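Local coordinates for major pepsin inhibitor 3 (Ascaris suum, PDB 1F32), which inhibits the aspartic protease pepsin and is a secreted, disulfide-bonded member of the I33 protease inhibitor family, at residues A[23-28]-A[85-90]. Residues are numbered along the deposited sequence; the frame is centred on the assembly and turned at random.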
loop_
_atom_site.group_PDB
_atom_site.type_symbol
_atom_site.label_atom_id
_atom_site.label_comp_id
_atom_site.label_asym_id
_atom_site.label_seq_id
_atom_site.Cartn_x
_atom_site.Cartn_y
_atom_site.Cartn_z
ATOM N N ALA A 23 -2.084 3.863 -1.794
ATOM C CA ALA A 23 -1.707 4.282 -0.448
ATOM C C ALA A 23 -0.378 5.025 -0.539
ATOM O O ALA A 23 0.467 4.930 0.354
ATOM C CB ALA A 23 -1.576 3.065 0.464
ATOM N N ASN A 24 -0.195 5.758 -1.636
ATOM C CA ASN A 24 1.020 6.534 -1.876
ATOM C C ASN A 24 2.267 5.708 -2.142
ATOM O O ASN A 24 3.378 6.246 -2.165
ATOM C CB ASN A 24 1.294 7.478 -0.698
ATOM C CG ASN A 24 0.323 8.631 -0.637
ATOM O OD1 ASN A 24 -0.080 9.061 0.451
ATOM N ND2 ASN A 24 -0.047 9.159 -1.801
ATOM N N LEU A 25 2.096 4.407 -2.349
ATOM C CA LEU A 25 3.231 3.534 -2.630
ATOM C C LEU A 25 3.208 3.122 -4.113
ATOM O O LEU A 25 2.135 2.894 -4.682
ATOM C CB LEU A 25 3.170 2.306 -1.710
ATOM C CG LEU A 25 3.301 2.669 -0.224
ATOM C CD1 LEU A 25 3.163 1.428 0.622
ATOM C CD2 LEU A 25 4.654 3.329 0.024
ATOM N N PRO A 26 4.388 3.034 -4.759
ATOM C CA PRO A 26 4.480 2.651 -6.176
ATOM C C PRO A 26 4.202 1.160 -6.367
ATOM O O PRO A 26 5.109 0.330 -6.385
ATOM C CB PRO A 26 5.907 3.048 -6.542
ATOM C CG PRO A 26 6.646 2.832 -5.260
ATOM C CD PRO A 26 5.716 3.406 -4.228
ATOM N N TRP A 27 2.925 0.852 -6.534
ATOM C CA TRP A 27 2.437 -0.512 -6.673
ATOM C C TRP A 27 2.890 -1.252 -7.932
ATOM O O TRP A 27 3.466 -2.339 -7.849
ATOM C CB TRP A 27 0.904 -0.480 -6.598
ATOM C CG TRP A 27 0.279 -1.797 -6.536
ATOM C CD1 TRP A 27 -0.497 -2.387 -7.492
ATOM C CD2 TRP A 27 0.398 -2.737 -5.473
ATOM N NE1 TRP A 27 -0.869 -3.649 -7.087
ATOM C CE2 TRP A 27 -0.330 -3.885 -5.846
ATOM C CE3 TRP A 27 1.058 -2.721 -4.233
ATOM C CZ2 TRP A 27 -0.421 -5.014 -5.021
ATOM C CZ3 TRP A 27 0.967 -3.839 -3.418
ATOM C CH2 TRP A 27 0.233 -4.970 -3.816
ATOM N N THR A 28 2.602 -0.678 -9.093
ATOM C CA THR A 28 2.978 -1.296 -10.354
ATOM C C THR A 28 3.024 -0.208 -11.418
ATOM O O THR A 28 2.528 0.912 -11.203
ATOM C CB THR A 28 1.958 -2.386 -10.767
ATOM O OG1 THR A 28 2.515 -3.176 -11.829
ATOM C CG2 THR A 28 0.677 -1.756 -11.272
ATOM N N LYS A 85 3.744 -7.044 -0.658
ATOM C CA LYS A 85 4.906 -6.342 -1.207
ATOM C C LYS A 85 5.536 -5.443 -0.147
ATOM O O LYS A 85 4.838 -4.813 0.636
ATOM C CB LYS A 85 4.499 -5.523 -2.433
ATOM C CG LYS A 85 3.956 -6.372 -3.607
ATOM C CD LYS A 85 3.638 -5.492 -4.826
ATOM C CE LYS A 85 2.950 -6.252 -5.966
ATOM N NZ LYS A 85 2.785 -5.392 -7.215
ATOM N N LEU A 86 6.868 -5.388 -0.140
ATOM C CA LEU A 86 7.630 -4.595 0.826
ATOM C C LEU A 86 8.149 -3.294 0.222
ATOM O O LEU A 86 8.665 -3.288 -0.905
ATOM C CB LEU A 86 8.827 -5.417 1.340
ATOM C CG LEU A 86 9.914 -4.649 2.111
ATOM C CD1 LEU A 86 9.324 -4.132 3.409
ATOM C CD2 LEU A 86 11.121 -5.565 2.403
ATOM N N PHE A 87 8.006 -2.203 0.977
ATOM C CA PHE A 87 8.459 -0.880 0.553
ATOM C C PHE A 87 9.296 -0.207 1.639
ATOM O O PHE A 87 8.891 -0.167 2.802
ATOM C CB PHE A 87 7.270 0.037 0.257
ATOM C CG PHE A 87 6.341 -0.487 -0.801
ATOM C CD1 PHE A 87 5.384 -1.461 -0.498
ATOM C CD2 PHE A 87 6.449 -0.035 -2.111
ATOM C CE1 PHE A 87 4.557 -1.979 -1.498
ATOM C CE2 PHE A 87 5.624 -0.548 -3.123
ATOM C CZ PHE A 87 4.682 -1.520 -2.820
ATOM N N ILE A 88 10.447 0.334 1.246
ATOM C CA ILE A 88 11.312 1.069 2.172
ATOM C C ILE A 88 11.548 2.448 1.532
ATOM O O ILE A 88 11.882 2.541 0.346
ATOM C CB ILE A 88 12.631 0.317 2.398
ATOM C CG1 ILE A 88 12.347 -0.968 3.189
ATOM C CG2 ILE A 88 13.632 1.215 3.128
ATOM C CD1 ILE A 88 13.534 -1.916 3.303
ATOM N N ASP A 89 11.336 3.519 2.299
ATOM C CA ASP A 89 11.490 4.873 1.769
ATOM C C ASP A 89 10.605 5.049 0.529
ATOM O O ASP A 89 11.009 5.663 -0.463
ATOM C CB ASP A 89 12.947 5.152 1.394
ATOM C CG ASP A 89 13.810 5.447 2.601
ATOM O OD1 ASP A 89 13.440 6.352 3.378
ATOM O OD2 ASP A 89 14.859 4.782 2.769
ATOM N N GLN A 90 9.398 4.491 0.602
ATOM C CA GLN A 90 8.422 4.548 -0.482
ATOM C C GLN A 90 8.869 3.943 -1.800
ATOM O O GLN A 90 8.420 4.373 -2.866
ATOM C CB GLN A 90 7.966 5.987 -0.723
ATOM C CG GLN A 90 6.742 6.387 0.076
ATOM C CD GLN A 90 7.078 6.905 1.451
ATOM O OE1 GLN A 90 7.529 6.159 2.323
ATOM N NE2 GLN A 90 6.864 8.202 1.656
#
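The contact joins the two antiparallel sheets of the inhibitor, and Lys-85, Phe-87 and Gln-90 meet the outermost strand 25-29 of the smaller sheet. The axes of strand 25-28 and strand 85-88 come no closer than 8.7 Å. The strands do not pair; side chains meet side chains and backbone carbonyls. Lys-85 lies across one face of the Trp-27 indole. Its chain is extended beyond CG, which carries CD over the ring and brings Lys-85 NZ to 3.9 Å from the centroid of the Trp-27 six-membered ring. This is a cation-pi contact, 17° off the ring normal, with a CH-pi contact from CD beside it. Lys-85 NZ also gives a weak hydrogen bond of 3.2 Å to Trp-27 O. With CG anti to the backbone N (chi1 -172°), the Trp-27 side chain lays its indole against Lys-85. Phe-87 fills the middle. Leu-25 CB makes a CH-pi contact over one face of the Phe-87 ring, 4.0 Å from its centroid. Pro-26 O lies in the ring plane at the edge, 3.4 Å from Phe-87 CE2. Pro-26 centres an inverse gamma turn, closed by a weak hydrogen bond from Trp-27 N to Leu-25 O. At the far end, Leu-25 CD2 packs 3.7 Å from Gln-90 CG, and Pro-26 CD lies 3.2 Å from Gln-90 O. Around the contact, Trp-27 and Phe-87 both touch Leu-82 of strand 79-82, Lys-85 touches Asp-95 of strand 91-95, and Pro-26 packs on Phe-21 of strand 19-22.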